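Local coordinates for protein reducing end xylose-releasing exo-oligoxylanase (Paenibacillus barengoltzii G22, PDB 5YXT) that probably hydrolyses short xylan oligosaccharides by releasing xylose from their reducing ends, at residues L31-W35 / M77-R83; Q290-A294 / Q336-C340. One frame throughout, in Å; residues are numbered along the deposited sequence.

How the interactions relate
The two contacts are separate helix junctions of one largely helical chain: their centres lie 27 Å apart, their nearest atoms are about 14 Å apart, and they do not touch. Interaction 1 joins helix 24-40 to the end of helix 68-80 and the turn that leads into helix 84-98; interaction 2 joins helix 281-294 to helix 335-345. They follow in series, the first closing before the second opens, and share no helix. Interaction 1 lies about 15 Å from the centre of the chain and interaction 2, the more peripheral, about 21 Å. Both are local junctions in the (alpha/alpha)6 barrel of glycoside hydrolase family 8, one between N-terminal helices, the other between C-terminal ones.

Interaction 1 (L31-W35 / M77-R83); sequences LDETW and MAVQYDR
In the turn that follows helix 68-80 and leads into helix 84-98, the side chains of Y81 and R83 close over the indole of W35 on helix 24-40. The rings of W35 and Y81 form an offset stack: the centroids of the tyrosine ring and the five-membered indole ring are 4.4 Å apart and the planes differ by 18°. The closest atoms, W35 CG and Y81 CE2, are at 3.4 Å. W35 CB adds a CH-pi contact over the tyrosine face, 4.1 Å from its centroid. The indole reaches across because its CG is anti to the backbone N (chi1 175°), which carries the rings away from helix 24-40 and toward the turn.

R83 lies over the same indole face as Y81, toward its rim, with CD 3.3 Å from W35 CZ2. The chain bends at chi2, and CZ ends 4.6 Å from the five-ring centroid, an off-centre cation-pi contact. Since the guanidinium and indole planes are 82° apart, the group stands nearly upright on the indole. NE and the indole NE1 are both donors and do not bond to each other; NE1 instead donates to E40, whose side chain R83 also touches.

The far edge of the six-membered ring also reaches helix 68-80, where W35 CZ3 meets M77 CB at 4.3 Å and CH2 approaches A78. Beside the stack, L31 CG packs against Y81 CE1 at 3.8 Å, and L363 of helix 355-369 touches both L31 and M77.

D82, with positive phi, ends the helical run, and R83 follows at the N-cap position of helix 84-98. An offset aromatic stack with an off-centre cation-pi contact thus joins helix 24-40 to an inter-helix turn of the family 8 (alpha/alpha)6 barrel.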
loop_
_atom_site.group_PDB
_atom_site.type_symbol
_atom_site.label_atom_id
_atom_site.label_comp_id
_atom_site.label_asym_id
_atom_site.label_seq_id
_atom_site.Cartn_x
_atom_site.Cartn_y
_atom_site.Cartn_z
ATOM N N LEU C 31 1.194 24.063 16.857
ATOM C CA LEU C 31 0.880 25.265 16.092
ATOM C C LEU C 31 1.351 26.523 16.819
ATOM O O LEU C 31 2.001 27.394 16.226
ATOM C CB LEU C 31 -0.623 25.329 15.816
ATOM C CG LEU C 31 -1.103 26.516 14.974
ATOM C CD1 LEU C 31 -0.292 26.637 13.684
ATOM C CD2 LEU C 31 -2.581 26.381 14.660
ATOM N N ASP C 32 1.029 26.638 18.108
ATOM C CA ASP C 32 1.418 27.836 18.846
ATOM C C ASP C 32 2.932 27.930 19.005
ATOM O O ASP C 32 3.495 29.022 18.901
ATOM C CB ASP C 32 0.726 27.869 20.206
ATOM C CG ASP C 32 -0.781 27.931 20.078
ATOM O OD1 ASP C 32 -1.245 28.531 19.086
ATOM O OD2 ASP C 32 -1.499 27.375 20.947
ATOM N N GLU C 33 3.612 26.804 19.255
ATOM C CA GLU C 33 5.073 26.847 19.345
ATOM C C GLU C 33 5.693 27.231 18.003
ATOM O O GLU C 33 6.702 27.945 17.956
ATOM C CB GLU C 33 5.628 25.499 19.814
ATOM C CG GLU C 33 5.452 25.212 21.296
ATOM C CD GLU C 33 5.696 23.747 21.637
ATOM O OE1 GLU C 33 5.766 22.922 20.696
ATOM O OE2 GLU C 33 5.824 23.420 22.843
ATOM N N THR C 34 5.099 26.766 16.901
ATOM C CA THR C 34 5.601 27.123 15.581
ATOM C C THR C 34 5.410 28.606 15.299
ATOM O O THR C 34 6.326 29.275 14.809
ATOM C CB THR C 34 4.902 26.292 14.512
ATOM O OG1 THR C 34 5.142 24.908 14.768
ATOM C CG2 THR C 34 5.432 26.658 13.131
ATOM N N TRP C 35 4.210 29.131 15.566
ATOM C CA TRP C 35 3.999 30.569 15.440
ATOM C C TRP C 35 5.074 31.344 16.197
ATOM O O TRP C 35 5.716 32.249 15.653
ATOM C CB TRP C 35 2.596 30.962 15.937
ATOM C CG TRP C 35 2.420 32.441 15.911
ATOM C CD1 TRP C 35 2.601 33.303 16.949
ATOM C CD2 TRP C 35 2.096 33.249 14.770
ATOM N NE1 TRP C 35 2.396 34.597 16.532
ATOM C CE2 TRP C 35 2.082 34.592 15.200
ATOM C CE3 TRP C 35 1.807 32.966 13.430
ATOM C CZ2 TRP C 35 1.794 35.657 14.335
ATOM C CZ3 TRP C 35 1.511 34.025 12.569
ATOM C CH2 TRP C 35 1.513 35.355 13.029
ATOM N N MET C 77 -0.645 34.049 6.825
ATOM C CA MET C 77 -0.484 33.406 8.132
ATOM C C MET C 77 -1.086 34.258 9.247
ATOM O O MET C 77 -1.735 33.728 10.158
ATOM C CB MET C 77 0.996 33.105 8.442
ATOM C CG MET C 77 1.710 32.067 7.563
ATOM S SD MET C 77 3.406 32.614 7.228
ATOM C CE MET C 77 4.520 31.659 8.229
ATOM N N ALA C 78 -0.881 35.574 9.194
ATOM C CA ALA C 78 -1.351 36.445 10.276
ATOM C C ALA C 78 -2.884 36.490 10.344
ATOM O O ALA C 78 -3.466 36.472 11.438
ATOM C CB ALA C 78 -0.771 37.851 10.103
ATOM N N VAL C 79 -3.558 36.498 9.194
ATOM C CA VAL C 79 -5.014 36.534 9.238
ATOM C C VAL C 79 -5.582 35.160 9.591
ATOM O O VAL C 79 -6.610 35.069 10.271
ATOM C CB VAL C 79 -5.587 37.091 7.916
ATOM C CG1 VAL C 79 -5.206 36.223 6.730
ATOM C CG2 VAL C 79 -7.131 37.294 8.008
ATOM N N GLN C 80 -4.925 34.071 9.188
ATOM C CA GLN C 80 -5.408 32.755 9.603
ATOM C C GLN C 80 -5.225 32.546 11.104
ATOM O O GLN C 80 -6.079 31.950 11.765
ATOM C CB GLN C 80 -4.690 31.658 8.815
ATOM C CG GLN C 80 -5.048 31.616 7.331
ATOM C CD GLN C 80 -6.512 31.328 7.083
ATOM O OE1 GLN C 80 -7.193 30.776 7.929
ATOM N NE2 GLN C 80 -7.004 31.714 5.910
ATOM N N TYR C 81 -4.122 33.034 11.652
ATOM C CA TYR C 81 -3.803 32.885 13.066
ATOM C C TYR C 81 -4.362 34.010 13.938
ATOM O O TYR C 81 -4.150 33.989 15.154
ATOM C CB TYR C 81 -2.280 32.789 13.243
ATOM C CG TYR C 81 -1.863 32.106 14.528
ATOM C CD1 TYR C 81 -2.063 30.748 14.716
ATOM C CD2 TYR C 81 -1.276 32.826 15.551
ATOM C CE1 TYR C 81 -1.685 30.131 15.897
ATOM C CE2 TYR C 81 -0.890 32.223 16.726
ATOM C CZ TYR C 81 -1.097 30.880 16.895
ATOM O OH TYR C 81 -0.710 30.294 18.075
ATOM N N ASP C 82 -5.057 34.991 13.351
ATOM C CA ASP C 82 -5.767 36.043 14.095
ATOM C C ASP C 82 -4.799 36.963 14.843
ATOM O O ASP C 82 -4.927 37.183 16.050
ATOM C CB ASP C 82 -6.794 35.449 15.062
ATOM C CG ASP C 82 -7.875 36.429 15.436
ATOM O OD1 ASP C 82 -7.877 37.552 14.891
ATOM O OD2 ASP C 82 -8.722 36.080 16.287
ATOM N N ARG C 83 -3.821 37.510 14.121
ATOM C CA ARG C 83 -2.947 38.546 14.678
ATOM C C ARG C 83 -2.926 39.732 13.726
ATOM O O ARG C 83 -2.092 39.828 12.818
ATOM C CB ARG C 83 -1.558 38.011 14.962
ATOM C CG ARG C 83 -1.492 37.384 16.360
ATOM C CD ARG C 83 -0.777 36.065 16.315
ATOM N NE ARG C 83 -0.367 35.508 17.617
ATOM C CZ ARG C 83 -1.185 34.975 18.531
ATOM N NH1 ARG C 83 -2.498 34.884 18.308
ATOM N NH2 ARG C 83 -0.673 34.498 19.667
#

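Interaction 2 (Q290-A294 / Q336-C340); sequences QAFFA and QAKAC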
loop_
_atom_site.group_PDB
_atom_site.type_symbol
_atom_site.label_atom_id
_atom_site.label_comp_id
_atom_site.label_asym_id
_atom_site.label_seq_id
_atom_site.Cartn_x
_atom_site.Cartn_y
_atom_site.Cartn_z
ATOM N N GLN C 290 2.790 11.553 -3.817
ATOM C CA GLN C 290 3.146 10.892 -2.566
ATOM C C GLN C 290 3.787 9.531 -2.825
ATOM O O GLN C 290 4.714 9.136 -2.112
ATOM C CB GLN C 290 1.914 10.774 -1.662
ATOM C CG GLN C 290 1.415 12.143 -1.152
ATOM C CD GLN C 290 0.354 12.056 -0.067
ATOM O OE1 GLN C 290 -0.444 11.114 -0.027
ATOM N NE2 GLN C 290 0.335 13.047 0.819
ATOM N N ALA C 291 3.322 8.814 -3.852
ATOM C CA ALA C 291 3.959 7.551 -4.219
ATOM C C ALA C 291 5.395 7.772 -4.669
ATOM O O ALA C 291 6.287 6.978 -4.343
ATOM C CB ALA C 291 3.163 6.849 -5.319
ATOM N N PHE C 292 5.638 8.846 -5.425
ATOM C CA PHE C 292 6.989 9.128 -5.881
ATOM C C PHE C 292 7.926 9.352 -4.707
ATOM O O PHE C 292 9.062 8.866 -4.708
ATOM C CB PHE C 292 7.001 10.350 -6.798
ATOM C CG PHE C 292 8.376 10.690 -7.324
ATOM C CD1 PHE C 292 8.924 9.971 -8.372
ATOM C CD2 PHE C 292 9.130 11.705 -6.749
ATOM C CE1 PHE C 292 10.195 10.274 -8.851
ATOM C CE2 PHE C 292 10.401 12.010 -7.222
ATOM C CZ PHE C 292 10.927 11.294 -8.271
ATOM N N PHE C 293 7.477 10.101 -3.705
ATOM C CA PHE C 293 8.336 10.454 -2.586
ATOM C C PHE C 293 8.311 9.430 -1.464
ATOM O O PHE C 293 9.079 9.566 -0.507
ATOM C CB PHE C 293 7.961 11.850 -2.078
ATOM C CG PHE C 293 8.494 12.930 -2.963
ATOM C CD1 PHE C 293 9.859 13.155 -3.029
ATOM C CD2 PHE C 293 7.656 13.646 -3.790
ATOM C CE1 PHE C 293 10.378 14.117 -3.865
ATOM C CE2 PHE C 293 8.167 14.621 -4.638
ATOM C CZ PHE C 293 9.528 14.852 -4.674
ATOM N N ALA C 294 7.487 8.388 -1.589
ATOM C CA ALA C 294 7.408 7.369 -0.546
ATOM C C ALA C 294 8.738 6.647 -0.360
ATOM O O ALA C 294 9.154 6.391 0.774
ATOM C CB ALA C 294 6.301 6.370 -0.877
ATOM N N GLN C 336 0.184 5.832 2.584
ATOM C CA GLN C 336 1.190 6.798 2.158
ATOM C C GLN C 336 0.810 8.212 2.576
ATOM O O GLN C 336 1.692 9.023 2.871
ATOM C CB GLN C 336 1.414 6.720 0.642
ATOM C CG GLN C 336 2.313 5.549 0.203
ATOM C CD GLN C 336 2.480 5.445 -1.306
ATOM O OE1 GLN C 336 1.675 5.975 -2.078
ATOM N NE2 GLN C 336 3.528 4.747 -1.734
ATOM N N ALA C 337 -0.487 8.521 2.610
ATOM C CA ALA C 337 -0.924 9.832 3.082
ATOM C C ALA C 337 -0.621 10.008 4.560
ATOM O O ALA C 337 -0.170 11.076 4.989
ATOM C CB ALA C 337 -2.419 10.011 2.822
ATOM N N LYS C 338 -0.861 8.965 5.355
ATOM C CA LYS C 338 -0.529 9.030 6.771
ATOM C C LYS C 338 0.975 9.089 6.993
ATOM O O LYS C 338 1.434 9.745 7.935
ATOM C CB LYS C 338 -1.131 7.831 7.500
ATOM N N ALA C 339 1.756 8.423 6.142
ATOM C CA ALA C 339 3.205 8.458 6.301
ATOM C C ALA C 339 3.766 9.848 6.003
ATOM O O ALA C 339 4.639 10.338 6.732
ATOM C CB ALA C 339 3.857 7.403 5.411
ATOM N N CYS C 340 3.281 10.499 4.940
ATOM C CA CYS C 340 3.722 11.864 4.647
ATOM C C CYS C 340 3.446 12.795 5.820
ATOM O O CYS C 340 4.268 13.658 6.149
ATOM C CB CYS C 340 3.039 12.386 3.380
ATOM S SG CYS C 340 3.715 11.687 1.825
HETATM O O HOH W 1 5.655 4.313 -3.999
#
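Q290 of helix 281-294 reaches toward A337 and C340 of helix 335-345 in a helix-helix crossing, where the short segments have axes 10.0 Å apart at their closest and N-to-C directions 64° apart. No direct hydrogen bond spans the segments, and the contact is made chiefly by two glutamine side chains lying against small residues.

Van der Waals contacts make up most of it. Q290, extended beyond CG (chi2 -170°), brings OE1 to within 3.4 Å of A337 CA, while its aliphatic part runs past the sulfur of C340, with CG 3.8 Å from SG. From the other helix Q336 is likewise extended (chi2 178°), and its amide reaches A291 and A294: OE1 lies 3.5 Å from A291 CA, and NE2 is 3.3 Å from A294 CB. The glutamines thus reach across in opposite directions, Q290 laying its amide against A337, Q336 against A291 and A294.

The polar partners of the Q290 amide nitrogen lie outside the two segments. Q290 NE2 donates to N325 O and S329 OG, two bonds that limit rotation of the buried amide; S329 OG is also hydrogen-bonded to A337 O, so it connects both helices.

A water also bridges the segments, donating to A291 O at 2.8 Å and accepting a weak bond from Q336 NE2 at 3.1 Å.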